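Local coordinates for protein toxin PAU_02230 (Photorhabdus asymbiotica subsp. asymbiotica ATCC 43949, PDB 6HV6) that is a bacterial toxin of the PaTox type, built in this fragment from a bundle of helices and a separate part centred on a beta sheet, at residues Ser281-Ala286 with Ser342-Asp347; Lys273-Glu278 with Met291-Ile296; Gln107-Thr112 with Thr142-Lys147; Asp84-Met89 with Glu135-Pro140. The protein carries 1 engineered substitution. All coordinates share one frame; numbering follows the deposited sequence.

The four contacts fall into two pairs on opposite sides of the chain's centre. Interactions 4 and 3 come first along the chain and tie helices 80-93, 101-115, 130-138 and 144-176 into a bundle; their segments alternate in sequence, their centres lie 13 Å apart, and they meet where Tyr110 OH reaches Tyr137 OH. Interactions 2 and 1 follow, also alternating, with centres 9 Å apart, and share the antiparallel sheet in which strand 280-286 runs between 289-296 and 342-346. The centres of contacts in different pairs lie 43 to 52 Å apart, so the helical packing and the sheet with its packed loop are separate local units, each from a continuous region of the chain.

Interaction 1 (Ser281-Ala286 with Ser342-Asp347); sequences SVRVDA and SFHPLD
Arg283 and His344 face each other as a hydrogen-bonded pair where strand 342-346, one of the two outermost in this antiparallel sheet, lies beside strand 280-286. A regular ladder here carries a polar cluster on one face and an apolar one on the other. Backbone bonds run both ways in this pair and between Asp285 and Ser342. Followed outward, Arg283 CB lies 3.6 Å from His344 O and 4.0 Å from Leu346 CG; the chain, extended at first (chi1 -176°), bends at chi3, laying the guanidinium over the His344 ring with the planes 17° apart. Arg283 NH2 sits above one ring face, 3.4 Å from His344 CG, and Asp285 OD2 lies over the same face. Arg283 holds Asp285 side-on: Arg283 NE reaches Asp285 OD1 at 2.8 Å and Arg283 NH2 reaches Asp285 OD2 at 3.0 Å, both oxygens close to the guanidinium plane, while NH1 turns to Asn253. This double grip fixes the guanidinium's rotation. On the other face Val284 CG2 lies 3.9 Å from Phe343 CE1, and Val282 CG1 meets that ring's edge. His344 NE2 is tethered within its own strand, 2.7 Å from Ser342 OG in a hydrogen bond.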
loop_
_atom_site.group_PDB
_atom_site.type_symbol
_atom_site.label_atom_id
_atom_site.label_comp_id
_atom_site.label_asym_id
_atom_site.label_seq_id
_atom_site.Cartn_x
_atom_site.Cartn_y
_atom_site.Cartn_z
ATOM N N SER A 281 -0.252 -12.397 18.249
ATOM C CA SER A 281 0.156 -11.477 17.203
ATOM C C SER A 281 0.933 -10.335 17.830
ATOM O O SER A 281 0.676 -9.931 18.969
ATOM C CB SER A 281 -1.047 -10.932 16.427
ATOM O OG SER A 281 -1.763 -11.976 15.799
ATOM N N VAL A 282 1.894 -9.830 17.068
ATOM C CA VAL A 282 2.776 -8.763 17.498
ATOM C C VAL A 282 2.718 -7.674 16.435
ATOM O O VAL A 282 2.962 -7.940 15.252
ATOM C CB VAL A 282 4.215 -9.266 17.697
ATOM C CG1 VAL A 282 5.143 -8.114 17.967
ATOM C CG2 VAL A 282 4.278 -10.289 18.846
ATOM N N ARG A 283 2.381 -6.461 16.847
ATOM C CA ARG A 283 2.423 -5.329 15.941
ATOM C C ARG A 283 3.872 -4.876 15.781
ATOM O O ARG A 283 4.616 -4.781 16.766
ATOM C CB ARG A 283 1.549 -4.188 16.467
ATOM C CG ARG A 283 1.451 -2.986 15.513
ATOM C CD ARG A 283 0.697 -1.817 16.140
ATOM N NE ARG A 283 1.559 -1.086 17.058
ATOM C CZ ARG A 283 1.378 -0.991 18.368
ATOM N NH1 ARG A 283 0.334 -1.570 18.952
ATOM N NH2 ARG A 283 2.245 -0.303 19.096
ATOM N N VAL A 284 4.277 -4.611 14.544
ATOM C CA VAL A 284 5.624 -4.130 14.231
ATOM C C VAL A 284 5.532 -2.656 13.860
ATOM O O VAL A 284 4.921 -2.308 12.846
ATOM C CB VAL A 284 6.274 -4.931 13.090
ATOM C CG1 VAL A 284 7.729 -4.449 12.859
ATOM C CG2 VAL A 284 6.285 -6.418 13.418
ATOM N N ASP A 285 6.133 -1.792 14.669
ATOM C CA ASP A 285 6.193 -0.369 14.362
ATOM C C ASP A 285 7.528 -0.060 13.696
ATOM O O ASP A 285 8.578 -0.490 14.181
ATOM C CB ASP A 285 6.037 0.479 15.627
ATOM C CG ASP A 285 4.684 0.303 16.290
ATOM O OD1 ASP A 285 3.718 -0.112 15.599
ATOM O OD2 ASP A 285 4.592 0.589 17.506
ATOM N N ALA A 286 7.481 0.677 12.584
ATOM C CA ALA A 286 8.669 1.001 11.791
ATOM C C ALA A 286 8.516 2.431 11.283
ATOM O O ALA A 286 7.441 3.018 11.461
ATOM C CB ALA A 286 8.824 0.009 10.634
ATOM N N SER A 342 10.262 -1.894 16.100
ATOM C CA SER A 342 9.939 -2.323 17.462
ATOM C C SER A 342 8.720 -3.231 17.434
ATOM O O SER A 342 7.941 -3.234 16.477
ATOM C CB SER A 342 9.692 -1.135 18.412
ATOM O OG SER A 342 8.635 -0.298 17.956
ATOM N N PHE A 343 8.566 -3.999 18.510
ATOM C CA PHE A 343 7.626 -5.107 18.558
ATOM C C PHE A 343 6.678 -4.911 19.727
ATOM O O PHE A 343 7.119 -4.646 20.847
ATOM C CB PHE A 343 8.377 -6.433 18.672
ATOM C CG PHE A 343 9.279 -6.694 17.501
ATOM C CD1 PHE A 343 8.779 -7.253 16.344
ATOM C CD2 PHE A 343 10.609 -6.322 17.542
ATOM C CE1 PHE A 343 9.599 -7.473 15.255
ATOM C CE2 PHE A 343 11.436 -6.537 16.457
ATOM C CZ PHE A 343 10.933 -7.112 15.314
ATOM N N HIS A 344 5.383 -5.056 19.461
ATOM C CA HIS A 344 4.371 -4.705 20.445
ATOM C C HIS A 344 3.290 -5.776 20.470
ATOM O O HIS A 344 2.581 -5.967 19.477
ATOM C CB HIS A 344 3.791 -3.328 20.123
ATOM C CG HIS A 344 4.833 -2.255 20.048
ATOM N ND1 HIS A 344 5.128 -1.424 21.107
ATOM C CD2 HIS A 344 5.672 -1.897 19.045
ATOM C CE1 HIS A 344 6.087 -0.586 20.754
ATOM N NE2 HIS A 344 6.435 -0.852 19.507
ATOM N N PRO A 345 3.169 -6.518 21.570
ATOM C CA PRO A 345 2.153 -7.573 21.635
ATOM C C PRO A 345 0.761 -6.989 21.458
ATOM O O PRO A 345 0.437 -5.940 22.020
ATOM C CB PRO A 345 2.340 -8.168 23.036
ATOM C CG PRO A 345 3.697 -7.694 23.490
ATOM C CD PRO A 345 3.906 -6.370 22.836
ATOM N N LEU A 346 -0.052 -7.679 20.658
ATOM C CA LEU A 346 -1.457 -7.351 20.477
ATOM C C LEU A 346 -2.315 -8.263 21.342
ATOM O O LEU A 346 -2.017 -9.450 21.497
ATOM C CB LEU A 346 -1.863 -7.491 19.013
ATOM C CG LEU A 346 -1.279 -6.420 18.090
ATOM C CD1 LEU A 346 -1.638 -6.728 16.668
ATOM C CD2 LEU A 346 -1.784 -5.050 18.468
ATOM N N ASP A 347 -3.383 -7.699 21.903
ATOM C CA ASP A 347 -4.300 -8.437 22.762
ATOM C C ASP A 347 -5.719 -8.252 22.241
ATOM O O ASP A 347 -6.232 -7.126 22.208
ATOM C CB ASP A 347 -4.181 -7.962 24.209
ATOM C CG ASP A 347 -5.245 -8.555 25.106
ATOM O OD1 ASP A 347 -5.606 -9.734 24.904
ATOM O OD2 ASP A 347 -5.703 -7.843 26.025
HETATM O O HOH W 1 -2.095 -11.661 20.419
HETATM O O HOH W 2 9.596 1.429 16.355
#

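Interaction 2 (Lys273-Glu278 with Met291-Ile296); sequences KLFPTE and MLISKI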
loop_
_atom_site.group_PDB
_atom_site.type_symbol
_atom_site.label_atom_id
_atom_site.label_comp_id
_atom_site.label_asym_id
_atom_site.label_seq_id
_atom_site.Cartn_x
_atom_site.Cartn_y
_atom_site.Cartn_z
ATOM N N LYS A 273 9.369 -16.417 23.321
ATOM C CA LYS A 273 9.289 -15.160 24.051
ATOM C C LYS A 273 8.416 -14.146 23.329
ATOM O O LYS A 273 7.650 -13.414 23.962
ATOM C CB LYS A 273 10.695 -14.588 24.263
ATOM C CG LYS A 273 11.600 -15.482 25.097
ATOM C CD LYS A 273 10.957 -15.785 26.443
ATOM C CE LYS A 273 11.831 -16.697 27.283
ATOM N NZ LYS A 273 13.175 -16.116 27.526
ATOM N N LEU A 274 8.515 -14.103 22.002
ATOM C CA LEU A 274 7.712 -13.184 21.212
ATOM C C LEU A 274 6.239 -13.577 21.233
ATOM O O LEU A 274 5.354 -12.719 21.348
ATOM C CB LEU A 274 8.251 -13.176 19.787
ATOM C CG LEU A 274 7.781 -12.157 18.774
ATOM C CD1 LEU A 274 8.349 -10.796 19.096
ATOM C CD2 LEU A 274 8.252 -12.632 17.425
ATOM N N PHE A 275 5.957 -14.873 21.109
ATOM C CA PHE A 275 4.598 -15.398 21.096
ATOM C C PHE A 275 4.393 -16.214 22.364
ATOM O O PHE A 275 4.707 -17.413 22.397
ATOM C CB PHE A 275 4.353 -16.252 19.852
ATOM C CG PHE A 275 4.696 -15.559 18.570
ATOM C CD1 PHE A 275 4.024 -14.407 18.191
ATOM C CD2 PHE A 275 5.686 -16.063 17.738
ATOM C CE1 PHE A 275 4.331 -13.767 17.007
ATOM C CE2 PHE A 275 5.998 -15.427 16.552
ATOM C CZ PHE A 275 5.317 -14.274 16.186
ATOM N N PRO A 276 3.873 -15.613 23.434
ATOM C CA PRO A 276 3.648 -16.385 24.666
ATOM C C PRO A 276 2.641 -17.507 24.494
ATOM O O PRO A 276 2.784 -18.563 25.124
ATOM C CB PRO A 276 3.150 -15.321 25.657
ATOM C CG PRO A 276 3.559 -14.008 25.072
ATOM C CD PRO A 276 3.482 -14.203 23.585
ATOM N N THR A 277 1.625 -17.313 23.660
ATOM C CA THR A 277 0.590 -18.312 23.437
ATOM C C THR A 277 0.678 -18.863 22.017
ATOM O O THR A 277 1.285 -18.260 21.124
ATOM C CB THR A 277 -0.803 -17.720 23.700
ATOM O OG1 THR A 277 -1.096 -16.706 22.733
ATOM C CG2 THR A 277 -0.860 -17.097 25.091
ATOM N N GLU A 278 0.065 -20.032 21.815
ATOM C CA GLU A 278 0.057 -20.673 20.502
ATOM C C GLU A 278 -0.722 -19.892 19.449
ATOM O O GLU A 278 -0.634 -20.238 18.265
ATOM C CB GLU A 278 -0.534 -22.079 20.589
ATOM C CG GLU A 278 0.305 -23.097 21.328
ATOM C CD GLU A 278 -0.193 -24.504 21.085
ATOM O OE1 GLU A 278 -0.157 -24.950 19.920
ATOM O OE2 GLU A 278 -0.645 -25.155 22.050
ATOM N N MET A 291 3.470 -3.142 10.565
ATOM C CA MET A 291 3.380 -4.480 10.011
ATOM C C MET A 291 2.946 -5.408 11.144
ATOM O O MET A 291 2.643 -4.968 12.256
ATOM C CB MET A 291 4.715 -4.883 9.373
ATOM C CG MET A 291 5.120 -4.027 8.142
ATOM S SD MET A 291 6.891 -4.145 7.854
ATOM C CE MET A 291 7.494 -3.106 9.179
ATOM N N LEU A 292 2.943 -6.704 10.875
ATOM C CA LEU A 292 2.382 -7.639 11.834
ATOM C C LEU A 292 3.081 -8.976 11.681
ATOM O O LEU A 292 3.341 -9.413 10.555
ATOM C CB LEU A 292 0.872 -7.797 11.596
ATOM C CG LEU A 292 0.167 -8.870 12.418
ATOM C CD1 LEU A 292 -0.128 -8.307 13.785
ATOM C CD2 LEU A 292 -1.107 -9.306 11.685
ATOM N N ILE A 293 3.374 -9.631 12.804
ATOM C CA ILE A 293 3.836 -11.010 12.771
ATOM C C ILE A 293 3.001 -11.812 13.751
ATOM O O ILE A 293 2.606 -11.310 14.810
ATOM C CB ILE A 293 5.348 -11.145 13.065
ATOM C CG1 ILE A 293 5.710 -10.558 14.420
ATOM C CG2 ILE A 293 6.161 -10.440 11.987
ATOM C CD1 ILE A 293 7.218 -10.382 14.593
ATOM N N SER A 294 2.711 -13.055 13.384
ATOM C CA SER A 294 1.760 -13.838 14.150
ATOM C C SER A 294 2.197 -15.289 14.174
ATOM O O SER A 294 2.952 -15.750 13.314
ATOM C CB SER A 294 0.345 -13.723 13.567
ATOM O OG SER A 294 -0.120 -12.387 13.628
ATOM N N LYS A 295 1.704 -15.994 15.187
ATOM C CA LYS A 295 1.785 -17.440 15.298
ATOM C C LYS A 295 0.350 -17.936 15.407
ATOM O O LYS A 295 -0.398 -17.470 16.271
ATOM C CB LYS A 295 2.622 -17.839 16.521
ATOM C CG LYS A 295 2.735 -19.325 16.803
ATOM C CD LYS A 295 3.616 -19.578 18.043
ATOM C CE LYS A 295 3.813 -21.057 18.322
ATOM N NZ LYS A 295 4.704 -21.283 19.507
ATOM N N ILE A 296 -0.043 -18.854 14.524
ATOM C CA ILE A 296 -1.416 -19.347 14.453
ATOM C C ILE A 296 -1.417 -20.873 14.419
ATOM O O ILE A 296 -0.565 -21.486 13.769
ATOM C CB ILE A 296 -2.141 -18.782 13.214
ATOM C CG1 ILE A 296 -1.994 -17.257 13.154
ATOM C CG2 ILE A 296 -3.610 -19.175 13.229
ATOM C CD1 ILE A 296 -2.634 -16.528 14.337
HETATM O O HOH W 3 4.045 -19.901 21.551
#
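Phe275 and Lys295 form the dense part of this contact, in which a lysine packs by its hydrocarbon stem and keeps its charge for the far end. Lys295 CB sits over one face of the Phe275 ring, 3.9 Å from the ring centroid and 19° off the normal, a CH-pi contact. Leu274 CG lies over the opposite face, holding the ring between an aliphatic group on either side. The rim is also met: Phe275 CE1 approaches Ile293 O at 3.7 Å, near the ring plane. Deeper in, Leu274 CD2 touches Ile293 CD1 at 3.8 Å, the two side chains perpendicular. Toward the exposed residues Thr277 and Glu278 the packing thins. With every torsion of Lys295 close to 180°, the chain runs straight out past Phe275 CB, and one water bridges Lys295 NZ, 2.6 Å away, to Phe275 O. NZ also forms a salt bridge with Glu271. Glu278 lends mainly its backbone, Glu278 O lying 3.8 Å from Lys295 CG. The motif is a loop that leaves helix 271-274 at Phe275 and packs on the end of strand 289-296, from Ile293 on, before the chain enters strand 280-286 of the same antiparallel sheet.

Interaction 3 (Gln107-Thr112 with Thr142-Lys147); sequences QQAYKT and TDATTK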
loop_
_atom_site.group_PDB
_atom_site.type_symbol
_atom_site.label_atom_id
_atom_site.label_comp_id
_atom_site.label_asym_id
_atom_site.label_seq_id
_atom_site.Cartn_x
_atom_site.Cartn_y
_atom_site.Cartn_z
ATOM N N GLN A 107 2.636 26.887 -11.575
ATOM C CA GLN A 107 1.923 25.863 -10.822
ATOM C C GLN A 107 0.419 26.076 -10.891
ATOM O O GLN A 107 -0.334 25.115 -11.082
ATOM C CB GLN A 107 2.419 25.841 -9.380
ATOM C CG GLN A 107 3.839 25.312 -9.305
ATOM C CD GLN A 107 4.426 25.412 -7.934
ATOM O OE1 GLN A 107 3.750 25.806 -6.981
ATOM N NE2 GLN A 107 5.695 25.056 -7.813
ATOM N N GLN A 108 -0.039 27.325 -10.763
ATOM C CA GLN A 108 -1.471 27.587 -10.884
ATOM C C GLN A 108 -1.982 27.212 -12.270
ATOM O O GLN A 108 -3.043 26.591 -12.405
ATOM C CB GLN A 108 -1.775 29.051 -10.578
ATOM C CG GLN A 108 -3.265 29.341 -10.486
ATOM C CD GLN A 108 -3.571 30.648 -9.772
ATOM O OE1 GLN A 108 -2.720 31.533 -9.688
ATOM N NE2 GLN A 108 -4.791 30.771 -9.246
ATOM N N ALA A 109 -1.243 27.585 -13.315
ATOM C CA ALA A 109 -1.669 27.272 -14.677
ATOM C C ALA A 109 -1.680 25.768 -14.927
ATOM O O ALA A 109 -2.609 25.239 -15.548
ATOM C CB ALA A 109 -0.755 27.975 -15.679
ATOM N N TYR A 110 -0.646 25.067 -14.469
ATOM C CA TYR A 110 -0.606 23.616 -14.634
ATOM C C TYR A 110 -1.821 22.965 -13.981
ATOM O O TYR A 110 -2.507 22.141 -14.596
ATOM C CB TYR A 110 0.693 23.089 -14.029
ATOM C CG TYR A 110 0.958 21.602 -14.147
ATOM C CD1 TYR A 110 0.495 20.716 -13.178
ATOM C CD2 TYR A 110 1.738 21.091 -15.197
ATOM C CE1 TYR A 110 0.762 19.364 -13.262
ATOM C CE2 TYR A 110 2.013 19.741 -15.287
ATOM C CZ TYR A 110 1.527 18.879 -14.315
ATOM O OH TYR A 110 1.804 17.527 -14.402
ATOM N N LYS A 111 -2.121 23.352 -12.740
ATOM C CA LYS A 111 -3.257 22.763 -12.041
ATOM C C LYS A 111 -4.563 23.078 -12.757
ATOM O O LYS A 111 -5.445 22.219 -12.869
ATOM C CB LYS A 111 -3.287 23.283 -10.604
ATOM C CG LYS A 111 -4.325 22.656 -9.720
ATOM C CD LYS A 111 -4.156 23.156 -8.291
ATOM C CE LYS A 111 -5.111 22.443 -7.359
ATOM N NZ LYS A 111 -5.106 20.964 -7.548
ATOM N N THR A 112 -4.706 24.308 -13.247
ATOM C CA THR A 112 -5.903 24.669 -14.001
ATOM C C THR A 112 -6.068 23.784 -15.233
ATOM O O THR A 112 -7.153 23.245 -15.486
ATOM C CB THR A 112 -5.833 26.146 -14.390
ATOM O OG1 THR A 112 -5.804 26.949 -13.196
ATOM C CG2 THR A 112 -7.041 26.530 -15.224
ATOM N N THR A 142 5.624 23.162 -24.928
ATOM C CA THR A 142 4.326 23.127 -24.264
ATOM C C THR A 142 4.393 23.964 -22.996
ATOM O O THR A 142 5.303 23.785 -22.180
ATOM C CB THR A 142 3.885 21.696 -23.934
ATOM O OG1 THR A 142 4.918 21.023 -23.210
ATOM C CG2 THR A 142 3.583 20.931 -25.210
ATOM N N ASP A 143 3.434 24.878 -22.832
ATOM C CA ASP A 143 3.442 25.751 -21.667
ATOM C C ASP A 143 2.857 25.030 -20.457
ATOM O O ASP A 143 2.420 23.878 -20.534
ATOM C CB ASP A 143 2.705 27.060 -21.959
ATOM C CG ASP A 143 1.219 26.871 -22.291
ATOM O OD1 ASP A 143 0.643 25.786 -22.075
ATOM O OD2 ASP A 143 0.616 27.845 -22.788
ATOM N N ALA A 144 2.848 25.731 -19.321
ATOM C CA ALA A 144 2.411 25.128 -18.064
ATOM C C ALA A 144 0.994 24.588 -18.170
ATOM O O ALA A 144 0.706 23.471 -17.722
ATOM C CB ALA A 144 2.510 26.153 -16.933
ATOM N N THR A 145 0.089 25.369 -18.761
ATOM C CA THR A 145 -1.298 24.926 -18.875
ATOM C C THR A 145 -1.379 23.638 -19.677
ATOM O O THR A 145 -2.043 22.676 -19.278
ATOM C CB THR A 145 -2.138 26.024 -19.527
ATOM O OG1 THR A 145 -2.032 27.222 -18.745
ATOM C CG2 THR A 145 -3.609 25.608 -19.611
ATOM N N THR A 146 -0.666 23.597 -20.800
ATOM C CA THR A 146 -0.758 22.471 -21.715
ATOM C C THR A 146 -0.188 21.215 -21.082
ATOM O O THR A 146 -0.761 20.128 -21.222
ATOM C CB THR A 146 -0.032 22.840 -23.016
ATOM O OG1 THR A 146 -0.617 24.032 -23.534
ATOM C CG2 THR A 146 -0.147 21.758 -24.061
ATOM N N LYS A 147 0.932 21.347 -20.366
ATOM C CA LYS A 147 1.459 20.219 -19.612
ATOM C C LYS A 147 0.429 19.701 -18.606
ATOM O O LYS A 147 0.228 18.489 -18.488
ATOM C CB LYS A 147 2.757 20.621 -18.910
ATOM C CG LYS A 147 3.963 20.915 -19.847
ATOM C CD LYS A 147 5.250 20.963 -19.018
ATOM C CE LYS A 147 6.389 21.743 -19.705
ATOM N NZ LYS A 147 6.757 21.216 -21.063
#
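Tyr110 sends CG anti to its own nitrogen (chi1 -178°), while Lys147 turns CG away from its carbonyl carbon (chi1 -67°); together these put the tyrosine ring across the base of the lysine. Tyr110 CE2 comes within 3.8 Å of Lys147 CB, one side chain athwart the other. Beyond CB the lysine leads off, and Lys147 NZ donates to Thr142 OG1 at 2.8 Å, tying the first turn of its helix to the preceding loop; Tyr137 O is another acceptor. Small residues let the backbones close in: the CA atoms of Tyr110 and Thr145 are 4.5 Å apart, and Ala109 CB rests 3.9 Å from Ala144 CB. This is close helix-helix packing in an all-helical bundle, where helix 101-115 meets the start of helix 144-176. CA-H...O contacts run both ways, from Tyr110 CA to Ala144 O at 3.4 Å and from Thr145 CA to Ala109 O. Asp143 is the N-cap, its OD1 accepting from Thr146 N at 2.9 Å with an N-H...O angle of 156°; Thr146 OG1 donates to the same oxygen from above the carboxylate plane. Tyr110 OH is hydrogen-bonded to Tyr137 OH, and the Tyr110 ring stacks with that of Tyr93.

Interaction 4 (Asp84-Met89 with Glu135-Pro140); sequences DTMQRM and ERYISP
Met86 lies perpendicular to the Tyr137 side chain, so that one methionine presents both a carbon and its sulfur to the same aromatic face. With CG anti to the backbone nitrogen (chi1 164°), Met86 CG is carried over the Tyr137 ring, 3.8 Å from the centroid and 22° off the normal, a CH-pi contact. Met86 SD follows at 4.5 Å from that centroid, a Met-aromatic contact, before the bend at chi3 carries the methyl onward. Met89, one helical turn on, treats the same ring differently. The Met89 and Tyr137 side chains run antiparallel, alongside one another: Met89 CB lies at the ring edge, in plane, and Met89 CE comes within 3.9 Å of Tyr137 CE1. The sulfur is turned to the neighbouring residue, Met89 SD approaching Ile138 CA at 3.8 Å. Ile138 in turn sets its CG2 branch against the first helix, 3.8 Å from Met86 CB and equally far from Thr85 CG2. Helix 80-93 thus packs three residues of one side, Thr85, Met86 and Met89, against the C-terminal end of helix 130-138. Helix 144-176 adds Met154 and Ile158 against Met86. Thr85 OG1 is used elsewhere, bonded to Glu81 O. Cohesion between the two segments therefore probably rests on burial of apolar surface and on dispersion, to which the sulfur and the ring contribute, while the tyrosine hydroxyl links this apolar junction to helix 101-115.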
loop_
_atom_site.group_PDB
_atom_site.type_symbol
_atom_site.label_atom_id
_atom_site.label_comp_id
_atom_site.label_asym_id
_atom_site.label_seq_id
_atom_site.Cartn_x
_atom_site.Cartn_y
_atom_site.Cartn_z
ATOM N N ASP A 84 10.120 8.612 -17.158
ATOM C CA ASP A 84 10.862 9.084 -15.992
ATOM C C ASP A 84 11.086 10.596 -16.046
ATOM O O ASP A 84 10.945 11.287 -15.032
ATOM C CB ASP A 84 12.198 8.342 -15.882
ATOM C CG ASP A 84 12.028 6.830 -15.681
ATOM O OD1 ASP A 84 10.960 6.389 -15.199
ATOM O OD2 ASP A 84 12.974 6.079 -16.001
ATOM N N THR A 85 11.426 11.127 -17.224
ATOM C CA THR A 85 11.572 12.574 -17.378
ATOM C C THR A 85 10.275 13.303 -17.032
ATOM O O THR A 85 10.285 14.320 -16.327
ATOM C CB THR A 85 12.009 12.901 -18.808
ATOM O OG1 THR A 85 13.299 12.334 -19.051
ATOM C CG2 THR A 85 12.094 14.395 -19.013
ATOM N N MET A 86 9.142 12.792 -17.513
ATOM C CA MET A 86 7.865 13.429 -17.202
ATOM C C MET A 86 7.587 13.408 -15.701
ATOM O O MET A 86 7.142 14.411 -15.127
ATOM C CB MET A 86 6.737 12.735 -17.958
ATOM C CG MET A 86 5.351 13.074 -17.418
ATOM S SD MET A 86 4.061 12.160 -18.279
ATOM C CE MET A 86 4.284 10.538 -17.554
ATOM N N GLN A 87 7.860 12.276 -15.046
ATOM C CA GLN A 87 7.582 12.164 -13.615
ATOM C C GLN A 87 8.429 13.132 -12.807
ATOM O O GLN A 87 7.954 13.704 -11.818
ATOM C CB GLN A 87 7.819 10.727 -13.143
ATOM C CG GLN A 87 6.877 9.694 -13.765
ATOM C CD GLN A 87 5.429 9.909 -13.385
ATOM O OE1 GLN A 87 4.779 10.839 -13.860
ATOM N NE2 GLN A 87 4.912 9.044 -12.523
ATOM N N ARG A 88 9.692 13.316 -13.197
ATOM C CA ARG A 88 10.527 14.296 -12.511
ATOM C C ARG A 88 9.968 15.700 -12.701
ATOM O O ARG A 88 9.871 16.474 -11.741
ATOM C CB ARG A 88 11.973 14.201 -13.002
ATOM C CG ARG A 88 12.709 12.925 -12.543
ATOM C CD ARG A 88 14.202 12.941 -12.909
ATOM N NE ARG A 88 14.464 12.471 -14.269
ATOM C CZ ARG A 88 14.715 13.266 -15.308
ATOM N NH1 ARG A 88 14.738 14.586 -15.154
ATOM N NH2 ARG A 88 14.947 12.742 -16.505
ATOM N N MET A 89 9.553 16.030 -13.927
ATOM C CA MET A 89 8.968 17.341 -14.191
ATOM C C MET A 89 7.672 17.531 -13.416
ATOM O O MET A 89 7.382 18.632 -12.938
ATOM C CB MET A 89 8.714 17.506 -15.698
ATOM C CG MET A 89 9.982 17.519 -16.524
ATOM S SD MET A 89 9.676 17.744 -18.293
ATOM C CE MET A 89 8.409 19.014 -18.248
ATOM N N GLU A 135 5.969 12.703 -24.913
ATOM C CA GLU A 135 6.930 13.533 -25.639
ATOM C C GLU A 135 6.513 14.999 -25.639
ATOM O O GLU A 135 7.353 15.887 -25.467
ATOM C CB GLU A 135 7.078 13.059 -27.086
ATOM C CG GLU A 135 7.881 11.821 -27.276
ATOM C CD GLU A 135 8.020 11.471 -28.753
ATOM O OE1 GLU A 135 7.687 12.330 -29.602
ATOM O OE2 GLU A 135 8.449 10.337 -29.054
ATOM N N ARG A 136 5.229 15.275 -25.873
ATOM C CA ARG A 136 4.765 16.660 -25.865
ATOM C C ARG A 136 4.854 17.255 -24.462
ATOM O O ARG A 136 5.245 18.417 -24.295
ATOM C CB ARG A 136 3.328 16.737 -26.393
ATOM C CG ARG A 136 3.171 16.173 -27.809
ATOM C CD ARG A 136 3.976 16.999 -28.819
ATOM N NE ARG A 136 3.344 18.301 -28.984
ATOM C CZ ARG A 136 3.959 19.467 -28.812
ATOM N NH1 ARG A 136 5.243 19.501 -28.502
ATOM N NH2 ARG A 136 3.284 20.600 -28.968
ATOM N N TYR A 137 4.538 16.465 -23.444
ATOM C CA TYR A 137 4.623 16.966 -22.075
ATOM C C TYR A 137 6.041 17.418 -21.760
ATOM O O TYR A 137 6.255 18.502 -21.203
ATOM C CB TYR A 137 4.186 15.877 -21.101
ATOM C CG TYR A 137 4.198 16.279 -19.637
ATOM C CD1 TYR A 137 5.393 16.371 -18.915
ATOM C CD2 TYR A 137 3.007 16.522 -18.967
ATOM C CE1 TYR A 137 5.385 16.717 -17.559
ATOM C CE2 TYR A 137 2.993 16.871 -17.633
ATOM C CZ TYR A 137 4.173 16.970 -16.933
ATOM O OH TYR A 137 4.118 17.321 -15.591
ATOM N N ILE A 138 7.031 16.590 -22.105
ATOM C CA ILE A 138 8.399 16.916 -21.735
ATOM C C ILE A 138 9.031 17.922 -22.679
ATOM O O ILE A 138 10.114 18.429 -22.377
ATOM C CB ILE A 138 9.264 15.643 -21.640
ATOM C CG1 ILE A 138 9.433 14.969 -22.990
ATOM C CG2 ILE A 138 8.636 14.653 -20.667
ATOM C CD1 ILE A 138 10.246 13.693 -22.899
ATOM N N SER A 139 8.381 18.242 -23.797
ATOM C CA SER A 139 8.961 19.184 -24.746
ATOM C C SER A 139 8.878 20.602 -24.188
ATOM O O SER A 139 7.911 20.950 -23.508
ATOM C CB SER A 139 8.230 19.122 -26.088
ATOM O OG SER A 139 8.689 20.139 -26.973
ATOM N N PRO A 140 9.861 21.455 -24.486
ATOM C CA PRO A 140 9.805 22.824 -23.968
ATOM C C PRO A 140 8.827 23.721 -24.707
ATOM O O PRO A 140 8.582 24.842 -24.244
ATOM C CB PRO A 140 11.247 23.324 -24.133
ATOM C CG PRO A 140 11.790 22.531 -25.242
ATOM C CD PRO A 140 11.127 21.178 -25.185
#